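Local coordinates for telethonin (Homo sapiens, PDB 1YA5), which mediates the antiparallel assembly of titin molecules at the Z-disk of the muscle sarcomere, acting as a molecular adaptor that regulates muscle assembly, at residues S8-E13 with A23-L28; S57-Q62 with M71-R76; A2-S7 with L28-R33. The protein carries 4 engineered substitutions. One frame throughout, in Å; residues are numbered along the deposited sequence. Where two conformers were deposited one is given.

Contact 1. Residues S8-E13 with A23-L28. Engineered in segment 8-13: Ser-8 (natural residue Cys).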
ATOM      1  N   SER C   8     -13.009   6.526   4.631  1.00 40.37           N
ATOM      2  CA  SER C   8     -13.143   7.891   5.112  1.00 40.38           C
ATOM      3  C   SER C   8     -14.516   8.471   4.828  1.00 41.38           C
ATOM      4  O   SER C   8     -15.067   8.253   3.770  1.00 45.25           O
ATOM      5  CB  SER C   8     -12.102   8.756   4.464  1.00 39.14           C
ATOM      6  OG  SER C   8     -10.867   8.189   4.731  1.00 45.51           O
ATOM      7  N   GLU C   9     -15.057   9.228   5.771  1.00 43.36           N
ATOM      8  CA  GLU C   9     -16.327   9.903   5.565  1.00 45.02           C
ATOM      9  C   GLU C   9     -16.246  11.432   5.715  1.00 46.68           C
ATOM     10  O   GLU C   9     -15.378  11.966   6.380  1.00 47.10           O
ATOM     11  CB  GLU C   9     -17.361   9.330   6.509  1.00 44.54           C
ATOM     12  CG  GLU C   9     -17.501   7.809   6.409  1.00 46.50           C
ATOM     13  CD  GLU C   9     -16.307   7.043   6.953  1.00 47.11           C
ATOM     14  OE1 GLU C   9     -15.883   6.053   6.315  1.00 48.91           O
ATOM     15  OE2 GLU C   9     -15.795   7.409   8.029  1.00 45.59           O
ATOM     16  N   VAL C  10     -17.148  12.136   5.060  1.00 45.10           N
ATOM     17  CA  VAL C  10     -17.390  13.516   5.397  1.00 49.45           C
ATOM     18  C   VAL C  10     -18.878  13.685   5.470  1.00 47.45           C
ATOM     19  O   VAL C  10     -19.586  13.034   4.736  1.00 48.23           O
ATOM     20  CB  VAL C  10     -16.887  14.458   4.338  1.00 45.54           C
ATOM     21  CG1 VAL C  10     -17.577  15.768   4.475  1.00 44.53           C
ATOM     22  CG2 VAL C  10     -15.425  14.618   4.467  1.00 47.55           C
ATOM     23  N   SER C  11     -19.346  14.553   6.356  1.00 45.48           N
ATOM     24  CA  SER C  11     -20.766  14.808   6.483  1.00 42.26           C
ATOM     25  C   SER C  11     -20.938  16.238   6.876  1.00 41.94           C
ATOM     26  O   SER C  11     -20.322  16.687   7.823  1.00 42.08           O
ATOM     27  CB  SER C  11     -21.363  13.931   7.569  1.00 42.64           C
ATOM     28  OG  SER C  11     -22.689  14.344   7.840  1.00 45.49           O
ATOM     29  N   GLU C  12     -21.788  16.964   6.167  1.00 41.86           N
ATOM     30  CA  GLU C  12     -21.815  18.409   6.315  1.00 45.62           C
ATOM     31  C   GLU C  12     -23.245  18.874   6.387  1.00 42.50           C
ATOM     32  O   GLU C  12     -24.067  18.454   5.591  1.00 47.14           O
ATOM     33  CB  GLU C  12     -21.128  19.094   5.126  1.00 41.06           C
ATOM     34  CG  GLU C  12     -19.687  18.738   4.886  1.00 40.04           C
ATOM     35  CD  GLU C  12     -18.943  19.816   4.062  1.00 48.52           C
ATOM     36  OE1 GLU C  12     -17.704  19.763   3.972  1.00 46.37           O
ATOM     37  OE2 GLU C  12     -19.580  20.722   3.508  1.00 39.50           O
ATOM     38  N   GLU C  13     -23.550  19.748   7.336  1.00 49.06           N
ATOM     39  CA  GLU C  13     -24.881  20.366   7.378  1.00 47.78           C
ATOM     40  C   GLU C  13     -24.822  21.891   7.356  1.00 44.24           C
ATOM     41  O   GLU C  13     -24.337  22.548   8.273  1.00 47.78           O
ATOM     42  CB  GLU C  13     -25.751  19.821   8.531  1.00 45.46           C
ATOM     43  CG  GLU C  13     -25.372  20.311   9.935  1.00 48.51           C
ATOM     44  CD  GLU C  13     -25.989  21.667  10.268  1.00 53.92           C
ATOM     45  OE1 GLU C  13     -26.941  22.046   9.548  1.00 57.32           O
ATOM     46  OE2 GLU C  13     -25.542  22.364  11.228  1.00 52.39           O
ATOM     47  N   ALA C  23     -20.511  11.844   2.252  1.00 51.62           N
ATOM     48  CA  ALA C  23     -19.574  11.125   1.380  1.00 50.53           C
ATOM     49  C   ALA C  23     -18.925  10.018   2.204  1.00 49.66           C
ATOM     50  O   ALA C  23     -18.484  10.245   3.338  1.00 46.90           O
ATOM     51  CB  ALA C  23     -18.501  12.090   0.823  1.00 48.92           C
ATOM     52  N   GLU C  24     -18.917   8.807   1.658  1.00 51.41           N
ATOM     53  CA  GLU C  24     -18.160   7.698   2.231  1.00 50.80           C
ATOM     54  C   GLU C  24     -17.311   7.076   1.118  1.00 48.46           C
ATOM     55  O   GLU C  24     -17.825   6.797   0.032  1.00 47.59           O
ATOM     56  CB  GLU C  24     -19.115   6.656   2.838  1.00 50.49           C
ATOM     57  CG  GLU C  24     -18.653   6.069   4.179  1.00 58.65           C
ATOM     58  CD  GLU C  24     -19.063   4.599   4.395  1.00 55.44           C
ATOM     59  OE1 GLU C  24     -18.175   3.743   4.653  1.00 47.50           O
ATOM     60  OE2 GLU C  24     -20.274   4.299   4.306  1.00 58.01           O
ATOM     61  N   TRP C  25     -16.015   6.867   1.375  1.00 45.81           N
ATOM     62  CA  TRP C  25     -15.212   6.169   0.383  1.00 44.64           C
ATOM     63  C   TRP C  25     -14.124   5.209   0.877  1.00 48.11           C
ATOM     64  O   TRP C  25     -13.503   5.377   1.928  1.00 49.16           O
ATOM     65  CB  TRP C  25     -14.633   7.141  -0.627  1.00 44.95           C
ATOM     66  CG  TRP C  25     -13.580   8.041  -0.085  1.00 45.20           C
ATOM     67  CD1 TRP C  25     -12.234   7.897  -0.213  1.00 45.23           C
ATOM     68  CD2 TRP C  25     -13.790   9.248   0.652  1.00 48.92           C
ATOM     69  NE1 TRP C  25     -11.581   8.951   0.383  1.00 50.97           N
ATOM     70  CE2 TRP C  25     -12.512   9.798   0.924  1.00 51.38           C
ATOM     71  CE3 TRP C  25     -14.934   9.928   1.102  1.00 42.71           C
ATOM     72  CZ2 TRP C  25     -12.343  11.002   1.616  1.00 46.68           C
ATOM     73  CZ3 TRP C  25     -14.765  11.120   1.802  1.00 49.31           C
ATOM     74  CH2 TRP C  25     -13.478  11.646   2.049  1.00 48.76           C
ATOM     75  N   LYS C  26     -13.891   4.172   0.065  1.00 49.10           N
ATOM     76  CA  LYS C  26     -12.801   3.233   0.258  1.00 46.05           C
ATOM     77  C   LYS C  26     -11.528   4.017   0.086  1.00 42.54           C
ATOM     78  O   LYS C  26     -11.201   4.398  -1.028  1.00 48.27           O
ATOM     79  CB  LYS C  26     -12.874   2.132  -0.788  1.00 48.33           C
ATOM     80  CG  LYS C  26     -14.056   1.207  -0.604  1.00 50.73           C
ATOM     81  CD  LYS C  26     -14.131   0.179  -1.734  1.00 59.60           C
ATOM     82  CE  LYS C  26     -14.776  -1.132  -1.275  1.00 55.78           C
ATOM     83  NZ  LYS C  26     -16.255  -1.046  -1.324  1.00 54.11           N
ATOM     84  N   ASP C  27     -10.819   4.293   1.174  1.00 45.66           N
ATOM     85  CA  ASP C  27      -9.704   5.250   1.112  1.00 44.90           C
ATOM     86  C   ASP C  27      -8.373   4.551   0.932  1.00 47.67           C
ATOM     87  O   ASP C  27      -7.647   4.813  -0.029  1.00 48.69           O
ATOM     88  CB  ASP C  27      -9.674   6.105   2.378  1.00 44.45           C
ATOM     89  CG  ASP C  27      -8.451   7.011   2.462  1.00 48.20           C
ATOM     90  OD1 ASP C  27      -7.427   6.732   1.796  1.00 49.65           O
ATOM     91  OD2 ASP C  27      -8.497   8.006   3.204  1.00 46.32           O
ATOM     92  N   LEU C  28      -8.065   3.675   1.872  1.00 52.83           N
ATOM     93  CA  LEU C  28      -6.800   2.966   1.897  1.00 46.32           C
ATOM     94  C   LEU C  28      -7.111   1.500   1.884  1.00 48.78           C
ATOM     95  O   LEU C  28      -8.032   1.047   2.564  1.00 46.29           O
ATOM     96  CB  LEU C  28      -6.049   3.285   3.182  1.00 51.85           C
ATOM     97  CG  LEU C  28      -4.527   3.178   3.233  1.00 47.62           C
ATOM     98  CD1 LEU C  28      -3.969   3.430   1.871  1.00 63.70           C
ATOM     99  CD2 LEU C  28      -3.968   4.208   4.187  1.00 44.53           C
TER

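Contact 2. Residues S57-Q62 with M71-R76. Engineered in segment 57-62: Ser-57 (natural residue Cys).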
ATOM      1  N   SER C  57       5.333  -9.351   1.602  1.00 45.37           N
ATOM      2  CA  SER C  57       5.334  -7.908   1.543  1.00 49.85           C
ATOM      3  C   SER C  57       3.895  -7.413   1.578  1.00 42.99           C
ATOM      4  O   SER C  57       3.000  -8.074   1.088  1.00 50.41           O
ATOM      5  CB  SER C  57       6.095  -7.411   0.323  1.00 42.33           C
ATOM      6  OG  SER C  57       5.257  -7.434  -0.802  1.00 49.21           O
ATOM      7  N   GLN C  58       3.690  -6.267   2.204  1.00 48.80           N
ATOM      8  CA  GLN C  58       2.373  -5.670   2.360  1.00 49.26           C
ATOM      9  C   GLN C  58       2.287  -4.500   1.390  1.00 48.16           C
ATOM     10  O   GLN C  58       3.103  -3.579   1.438  1.00 41.58           O
ATOM     11  CB  GLN C  58       2.192  -5.152   3.798  1.00 52.28           C
ATOM     12  CG  GLN C  58       2.228  -6.222   4.915  1.00 54.79           C
ATOM     13  CD  GLN C  58       2.651  -5.645   6.278  1.00 56.34           C
ATOM     14  OE1 GLN C  58       1.848  -5.579   7.207  1.00 53.91           O
ATOM     15  NE2 GLN C  58       3.917  -5.225   6.390  1.00 55.52           N
ATOM     16  N   VAL C  59       1.300  -4.544   0.509  1.00 44.85           N
ATOM     17  CA  VAL C  59       1.101  -3.459  -0.421  1.00 46.52           C
ATOM     18  C   VAL C  59      -0.023  -2.505  -0.067  1.00 47.63           C
ATOM     19  O   VAL C  59      -1.047  -2.887   0.503  1.00 44.82           O
ATOM     20  CB  VAL C  59       1.052  -3.902  -1.898  1.00 48.49           C
ATOM     21  CG1 VAL C  59       1.083  -5.429  -2.034  1.00 47.26           C
ATOM     22  CG2 VAL C  59      -0.125  -3.284  -2.608  1.00 45.61           C
ATOM     23  N   LEU C  60       0.211  -1.246  -0.400  1.00 45.18           N
ATOM     24  CA  LEU C  60      -0.666  -0.188  -0.011  1.00 45.34           C
ATOM     25  C   LEU C  60      -1.211   0.480  -1.235  1.00 45.80           C
ATOM     26  O   LEU C  60      -0.456   0.916  -2.114  1.00 51.72           O
ATOM     27  CB  LEU C  60       0.096   0.823   0.830  1.00 46.59           C
ATOM     28  CG  LEU C  60      -0.734   1.909   1.508  1.00 49.36           C
ATOM     29  CD1 LEU C  60      -0.269   1.985   2.922  1.00 43.04           C
ATOM     30  CD2 LEU C  60      -0.587   3.277   0.796  1.00 49.45           C
ATOM     31  N   VAL C  61      -2.533   0.537  -1.304  1.00 48.37           N
ATOM     32  CA  VAL C  61      -3.221   1.335  -2.312  1.00 49.28           C
ATOM     33  C   VAL C  61      -4.134   2.288  -1.576  1.00 49.49           C
ATOM     34  O   VAL C  61      -4.958   1.856  -0.756  1.00 47.82           O
ATOM     35  CB  VAL C  61      -4.064   0.490  -3.297  1.00 48.77           C
ATOM     36  CG1 VAL C  61      -4.662   1.391  -4.413  1.00 43.50           C
ATOM     37  CG2 VAL C  61      -3.229  -0.644  -3.889  1.00 46.41           C
ATOM     38  N   GLN C  62      -3.948   3.576  -1.867  1.00 48.69           N
ATOM     39  CA  GLN C  62      -4.769   4.663  -1.352  1.00 47.14           C
ATOM     40  C   GLN C  62      -5.328   5.536  -2.497  1.00 48.74           C
ATOM     41  O   GLN C  62      -4.621   5.868  -3.437  1.00 47.49           O
ATOM     42  CB  GLN C  62      -3.911   5.518  -0.439  1.00 49.66           C
ATOM     43  CG  GLN C  62      -4.404   6.906  -0.254  1.00 51.83           C
ATOM     44  CD  GLN C  62      -3.977   7.469   1.057  1.00 50.91           C
ATOM     45  OE1 GLN C  62      -4.684   7.335   2.066  1.00 52.11           O
ATOM     46  NE2 GLN C  62      -2.800   8.117   1.071  1.00 56.75           N
ATOM     47  N   MET C  71       0.303   4.686  -3.793  1.00 43.83           N
ATOM     48  CA  MET C  71       0.559   3.248  -3.636  1.00 44.73           C
ATOM     49  C   MET C  71       2.028   2.901  -3.508  1.00 50.01           C
ATOM     50  O   MET C  71       2.934   3.694  -3.861  1.00 49.45           O
ATOM     51  CB  MET C  71      -0.051   2.440  -4.773  1.00 45.90           C
ATOM     52  CG  MET C  71       0.608   2.626  -6.107  1.00 44.82           C
ATOM     53  SD  MET C  71      -0.408   2.209  -7.531  1.00 46.19           S
ATOM     54  CE  MET C  71      -1.794   3.361  -7.399  1.00 38.82           C
ATOM     55  N   GLY C  72       2.259   1.705  -2.990  1.00 48.16           N
ATOM     56  CA  GLY C  72       3.609   1.208  -2.800  1.00 46.67           C
ATOM     57  C   GLY C  72       3.690   0.054  -1.832  1.00 46.95           C
ATOM     58  O   GLY C  72       2.679  -0.582  -1.495  1.00 47.59           O
ATOM     59  N   ILE C  73       4.916  -0.226  -1.397  1.00 47.82           N
ATOM     60  CA  ILE C  73       5.199  -1.360  -0.528  1.00 45.83           C
ATOM     61  C   ILE C  73       5.394  -0.832   0.870  1.00 44.17           C
ATOM     62  O   ILE C  73       6.224   0.045   1.107  1.00 47.77           O
ATOM     63  CB  ILE C  73       6.443  -2.146  -1.019  1.00 49.36           C
ATOM     64  CG1 ILE C  73       6.201  -2.712  -2.435  1.00 50.78           C
ATOM     65  CG2 ILE C  73       6.738  -3.315  -0.097  1.00 47.09           C
ATOM     66  CD1 ILE C  73       5.162  -3.880  -2.474  1.00 40.56           C
ATOM     67  N   LEU C  74       4.601  -1.337   1.794  1.00 42.70           N
ATOM     68  CA  LEU C  74       4.679  -0.866   3.148  1.00 50.12           C
ATOM     69  C   LEU C  74       6.097  -1.086   3.631  1.00 54.35           C
ATOM     70  O   LEU C  74       6.582  -2.215   3.623  1.00 51.55           O
ATOM     71  CB  LEU C  74       3.704  -1.630   4.045  1.00 48.71           C
ATOM     72  CG  LEU C  74       3.737  -1.074   5.469  1.00 52.26           C
ATOM     73  CD1 LEU C  74       3.282   0.390   5.504  1.00 50.89           C
ATOM     74  CD2 LEU C  74       2.898  -1.916   6.405  1.00 50.48           C
ATOM     75  N   GLY C  75       6.777  -0.014   4.025  1.00 49.73           N
ATOM     76  CA  GLY C  75       8.095  -0.172   4.586  1.00 48.68           C
ATOM     77  C   GLY C  75       9.130   0.275   3.591  1.00 54.06           C
ATOM     78  O   GLY C  75      10.279   0.509   3.934  1.00 54.20           O
ATOM     79  N   ARG C  76       8.727   0.390   2.338  0.50 54.60           N
ATOM     80  CA  ARG C  76       9.578   1.029   1.350  0.50 53.31           C
ATOM     81  C   ARG C  76       8.910   2.319   0.893  0.50 51.74           C
ATOM     82  O   ARG C  76       8.409   3.085   1.719  0.50 53.65           O
ATOM     83  CB  ARG C  76       9.853   0.075   0.196  0.50 51.60           C
ATOM     84  CG  ARG C  76      10.280  -1.312   0.676  0.50 53.25           C
ATOM     85  CD  ARG C  76      10.052  -2.392  -0.378  0.50 56.08           C
ATOM     86  NE  ARG C  76      11.289  -2.818  -1.037  0.50 61.79           N
ATOM     87  CZ  ARG C  76      12.028  -2.054  -1.838  0.50 64.00           C
ATOM     88  NH1 ARG C  76      11.673  -0.799  -2.099  0.50 61.04           N
ATOM     89  NH2 ARG C  76      13.133  -2.550  -2.385  0.50 62.22           N
TER

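Contact 3. Residues A2-S7 with L28-R33. With SO4 (sulfate ion), chain G.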
ATOM      1  N   ALA C   2      -4.590 -11.048   5.655  1.00 64.35           N
ATOM      2  CA  ALA C   2      -5.763 -10.209   5.954  1.00 63.78           C
ATOM      3  C   ALA C   2      -5.656  -8.780   5.427  1.00 62.35           C
ATOM      4  O   ALA C   2      -5.280  -7.878   6.171  1.00 63.01           O
ATOM      5  CB  ALA C   2      -6.093 -10.218   7.458  1.00 63.92           C
ATOM      6  N   THR C   3      -5.983  -8.570   4.154  1.00 58.14           N
ATOM      7  CA  THR C   3      -6.236  -7.221   3.646  1.00 57.21           C
ATOM      8  C   THR C   3      -6.962  -6.413   4.715  1.00 53.22           C
ATOM      9  O   THR C   3      -7.821  -6.941   5.403  1.00 48.65           O
ATOM     10  CB  THR C   3      -7.125  -7.261   2.398  1.00 56.62           C
ATOM     11  OG1 THR C   3      -7.539  -8.608   2.175  1.00 59.54           O
ATOM     12  CG2 THR C   3      -6.362  -6.827   1.157  1.00 53.40           C
ATOM     13  N   SER C   4      -6.601  -5.142   4.861  1.00 51.36           N
ATOM     14  CA  SER C   4      -7.351  -4.235   5.717  1.00 47.05           C
ATOM     15  C   SER C   4      -7.949  -3.192   4.824  1.00 47.71           C
ATOM     16  O   SER C   4      -7.273  -2.667   3.949  1.00 49.12           O
ATOM     17  CB  SER C   4      -6.451  -3.550   6.748  1.00 46.69           C
ATOM     18  OG  SER C   4      -5.530  -4.463   7.329  1.00 53.04           O
ATOM     19  N   GLU C   5      -9.216  -2.885   5.054  1.00 47.08           N
ATOM     20  CA  GLU C   5      -9.927  -1.904   4.255  1.00 49.68           C
ATOM     21  C   GLU C   5     -10.288  -0.724   5.148  1.00 48.51           C
ATOM     22  O   GLU C   5     -11.084  -0.858   6.062  1.00 49.25           O
ATOM     23  CB  GLU C   5     -11.203  -2.535   3.656  1.00 51.42           C
ATOM     24  CG  GLU C   5     -11.256  -2.572   2.124  1.00 52.57           C
ATOM     25  CD  GLU C   5     -10.652  -1.315   1.453  1.00 61.61           C
ATOM     26  OE1 GLU C   5      -9.756  -1.472   0.589  1.00 59.79           O
ATOM     27  OE2 GLU C   5     -11.073  -0.165   1.769  1.00 55.58           O
ATOM     28  N   LEU C   6      -9.685   0.422   4.882  1.00 46.07           N
ATOM     29  CA  LEU C   6      -9.904   1.618   5.684  1.00 44.50           C
ATOM     30  C   LEU C   6     -10.738   2.632   4.915  1.00 43.50           C
ATOM     31  O   LEU C   6     -10.425   2.955   3.767  1.00 46.07           O
ATOM     32  CB  LEU C   6      -8.557   2.282   6.012  1.00 51.92           C
ATOM     33  CG  LEU C   6      -7.803   1.933   7.299  1.00 47.69           C
ATOM     34  CD1 LEU C   6      -7.757   0.425   7.495  1.00 47.82           C
ATOM     35  CD2 LEU C   6      -6.415   2.526   7.247  1.00 42.84           C
ATOM     36  N   SER C   7     -11.762   3.175   5.559  1.00 41.38           N
ATOM     37  CA  SER C   7     -12.621   4.161   4.923  1.00 46.37           C
ATOM     38  C   SER C   7     -12.557   5.593   5.440  1.00 43.70           C
ATOM     39  O   SER C   7     -12.109   5.858   6.544  1.00 46.31           O
ATOM     40  CB  SER C   7     -14.039   3.673   4.941  1.00 42.61           C
ATOM     41  OG  SER C   7     -14.334   3.222   3.634  1.00 56.27           O
ATOM     42  N   LEU C  28      -8.065   3.675   1.872  1.00 52.83           N
ATOM     43  CA  LEU C  28      -6.800   2.966   1.897  1.00 46.32           C
ATOM     44  C   LEU C  28      -7.111   1.500   1.884  1.00 48.78           C
ATOM     45  O   LEU C  28      -8.032   1.047   2.564  1.00 46.29           O
ATOM     46  CB  LEU C  28      -6.049   3.285   3.182  1.00 51.85           C
ATOM     47  CG  LEU C  28      -4.527   3.178   3.233  1.00 47.62           C
ATOM     48  CD1 LEU C  28      -3.969   3.430   1.871  1.00 63.70           C
ATOM     49  CD2 LEU C  28      -3.968   4.208   4.187  1.00 44.53           C
ATOM     50  N   THR C  29      -6.341   0.753   1.110  1.00 50.41           N
ATOM     51  CA  THR C  29      -6.456  -0.686   1.114  1.00 53.08           C
ATOM     52  C   THR C  29      -5.071  -1.305   1.329  1.00 50.70           C
ATOM     53  O   THR C  29      -4.126  -0.921   0.669  1.00 45.27           O
ATOM     54  CB  THR C  29      -7.023  -1.145  -0.200  1.00 53.09           C
ATOM     55  OG1 THR C  29      -7.427  -2.517  -0.087  1.00 53.72           O
ATOM     56  CG2 THR C  29      -5.950  -1.033  -1.259  1.00 54.69           C
ATOM     57  N   LEU C  30      -4.968  -2.250   2.268  1.00 51.73           N
ATOM     58  CA  LEU C  30      -3.695  -2.888   2.625  1.00 45.06           C
ATOM     59  C   LEU C  30      -3.781  -4.377   2.451  1.00 48.24           C
ATOM     60  O   LEU C  30      -4.644  -5.026   3.049  1.00 50.23           O
ATOM     61  CB  LEU C  30      -3.359  -2.624   4.089  1.00 44.81           C
ATOM     62  CG  LEU C  30      -1.902  -2.873   4.488  1.00 51.58           C
ATOM     63  CD1 LEU C  30      -0.988  -1.653   4.121  1.00 47.28           C
ATOM     64  CD2 LEU C  30      -1.820  -3.176   5.971  1.00 50.49           C
ATOM     65  N   SER C  31      -2.889  -4.945   1.657  1.00 49.87           N
ATOM     66  CA  SER C  31      -2.884  -6.398   1.549  1.00 51.56           C
ATOM     67  C   SER C  31      -1.541  -7.050   1.794  1.00 53.85           C
ATOM     68  O   SER C  31      -0.482  -6.395   1.739  1.00 46.07           O
ATOM     69  CB  SER C  31      -3.481  -6.894   0.225  1.00 50.97           C
ATOM     70  OG  SER C  31      -3.335  -5.936  -0.802  1.00 52.76           O
ATOM     71  N   THR C  32      -1.623  -8.357   2.055  1.00 48.09           N
ATOM     72  CA  THR C  32      -0.478  -9.227   2.244  1.00 49.22           C
ATOM     73  C   THR C  32      -0.226 -10.029   0.982  1.00 50.51           C
ATOM     74  O   THR C  32      -1.157 -10.614   0.429  1.00 50.57           O
ATOM     75  CB  THR C  32      -0.776 -10.193   3.381  1.00 46.87           C
ATOM     76  OG1 THR C  32      -1.044  -9.435   4.565  1.00 53.01           O
ATOM     77  CG2 THR C  32       0.410 -11.097   3.686  1.00 47.03           C
ATOM     78  N   ARG C  33       1.026 -10.055   0.523  1.00 45.56           N
ATOM     79  CA  ARG C  33       1.408 -10.964  -0.551  1.00 44.89           C
ATOM     80  C   ARG C  33       2.183 -12.147   0.001  1.00 48.97           C
ATOM     81  O   ARG C  33       3.069 -11.982   0.838  1.00 49.27           O
ATOM     82  CB  ARG C  33       2.246 -10.252  -1.607  1.00 49.24           C
ATOM     83  CG  ARG C  33       1.735  -8.882  -1.993  1.00 46.33           C
ATOM     84  CD  ARG C  33       0.522  -8.980  -2.883  1.00 47.62           C
ATOM     85  NE  ARG C  33       0.713  -9.961  -3.947  1.00 53.41           N
ATOM     86  CZ  ARG C  33      -0.258 -10.719  -4.437  1.00 49.35           C
ATOM     87  NH1 ARG C  33      -1.484 -10.610  -3.950  1.00 49.03           N
ATOM     88  NH2 ARG C  33      -0.005 -11.588  -5.402  1.00 47.85           N
TER
HETATM   89  S   SO4 G 603      -3.097 -11.274  -7.934  0.50 63.22           S
HETATM   90  O1  SO4 G 603      -3.995 -11.804  -8.964  0.50 53.95           O
HETATM   91  O2  SO4 G 603      -2.544  -9.989  -8.373  0.50 55.69           O
HETATM   92  O3  SO4 G 603      -3.838 -11.065  -6.687  0.50 59.07           O
HETATM   93  O4  SO4 G 603      -2.016 -12.233  -7.683  0.50 55.45           O

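Contact 1. Residues S8-E13 with A23-L28
Ser-8 and Trp-25, then Val-10 and Ala-23, form the two hydrogen-bonded pairs of an antiparallel beta pairing whose segment axes approach to 4.7 Å. Backbone bonds carry it. Around the first pair, Ser-8 N reaches Trp-25 O at 3.0 Å, and Trp-25 N returns a bond of 2.9 Å to Ser-8 O; both are nearly straight. In the second pair, Val-10 N bonds to Ala-23 O, whereas the return bond from Ala-23 N to Val-10 O is more bent, at 134°.

An aromatic contact lies on the face that carries Ser-8, Val-10, Ala-23 and Trp-25. With chi1 at 70°, the indole is set between its own backbone N and carbonyl carbon and folds across the partner strand. Ser-8 CB, on an engineered residue that is cysteine in nature, sits over the six-membered ring of Trp-25 at 3.9 Å from its centroid, a CH-pi contact. Ser-8 O lies above the same indole, 3.1 Å from the ring plane and displaced toward the rim, while Val-10 CG2 approaches Trp-25 CH2 at 4.3 Å.

The polar and charged contacts are few. Ser-8 OG donates to the anti lone pair of Asp-27 OD2 at 2.8 Å, and this carboxylate oxygen is also bonded by the backbone of another protein's chain. On the opposite face, Glu-9 and Glu-24 run alongside each other; their like charges probably repel, which could raise the pKa of one, although their modelled placement is doubtful.

The hairpin of strands 4-14 and 19-33 extends into the assembly. Residues Glu-9 to Glu-13 pair antiparallel with a strand of one chain of another protein, and Ala-23 and Glu-24 with a strand of a further such chain, continuing the sheet into both partners, consistent with telethonin joining titin molecules.

Contact 2. Residues S57-Q62 with M71-R76
Gln-58 meets Leu-74 through both backbone and side chain. Leu-74 N donates to Gln-58 O at 2.7 Å, and the C=O points almost straight at the nitrogen. Farther out, the two side chains cross obliquely, with Gln-58 NE2 3.5 Å from Leu-74 CD2: the amide rests against a methyl group. Leu-74 CG stands anti to the backbone N (chi1 -177°), which carries CD2 over to the amide end of Gln-58.

Two more bonds hold the centre of the pairing. Leu-60 N gives to Gly-72 O at 2.8 Å and Gly-72 N to Leu-60 O at 3.0 Å, making Leu-60 and Gly-72 the hydrogen-bonded pair between the non-hydrogen-bonded pairs Val-59 with Ile-73 and Val-61 with Met-71. On the face of those flanking pairs, the end of Ile-73 turns back toward the partner strand, so that its CD1 lies 4.2 Å from Val-59 CB and 3.9 Å from OG of the engineered Ser-57 (a natural cysteine).

The backbone sets the second shell. Within the pairing, Gly-72 adopts angles at which a beta carbon would press against the preceding carbonyl oxygen, so glycine suits the place. A type II turn runs from Ile-73, itself paired with Val-59, to Arg-76, with Arg-76 N bonded to Ile-73 O at 2.8 Å and Gly-75 taking the positive phi of its third position. Leu-74 is thus a turn corner and a partner of Gln-58 at once.

Strand 49-62 forms a beta hairpin with strand 68-73 and lies between it and strand 19-33. Leu-60 touches Leu-28 on one neighbour and also Leu-78 on strand 78-82, while Met-71 packs on Tyr-81. Val-59 and Leu-74 meet apolar side chains of two different chains of another protein.

Contact 3. Residues A2-S7 with L28-R33
Ser-4 facing Leu-30 and Leu-6 facing Leu-28 make the open end of the long beta hairpin formed by strands 4-14 and 19-33. Leu-30 N donates to Ser-4 O at 2.9 Å; the reverse bond, from Ser-4 N to Leu-30 O, is less sure because that oxygen is poorly placed. Leu-6 N and Leu-28 O are bonded at 2.9 Å, and Leu-28 N returns to Leu-6 O at 3.1 Å. Opposite Leu-6 the chain makes a classic beta bulge, with Asp-27 N and Leu-28 N both bonded to Leu-6 O.

The side chains of Leu-6 and Leu-28 leave the sheet together, Leu-6 CB 3.9 Å from Leu-28 CB. On the other face Glu-5 reaches across to Thr-29, whose OG1 appears to donate to Glu-5 OE1, though that carboxylate atom is doubtfully placed. Farther along, clear of 2-7, Arg-33 NH2 bonds O4 of a sulfate, probably from the crystallisation liquor, at 3.1 Å with a bent angle of 137°, while its NE forms a salt bridge with an acidic side chain of another protein's chain.

Strand 49-62 flanks 28-33 on its other edge, where Thr-29 packs on Val-61 and Arg-33 on Val-59.

Overall arrangement
Contacts 1 and 3 are consecutive stages of one hairpin, with contact 1 nested inside the loop that contact 3 closes; their centres are about 17 Å apart and both include Leu-28. Contact 2 belongs to a later hairpin, yet its centre lies only about 10 Å from that of contact 3, because strands 19-33 and 49-62 are neighbours in the same sheet. Probable hydrogen bonds from Thr-29 N to Val-61 O (2.6 Å) and from Val-59 N to Ser-31 O (2.8 Å) stitch these two together. Contact 1, about 22 Å from contact 2 between centres, reaches it through Leu-28, whose CD1 lies 3.6 Å from Leu-60 CD2.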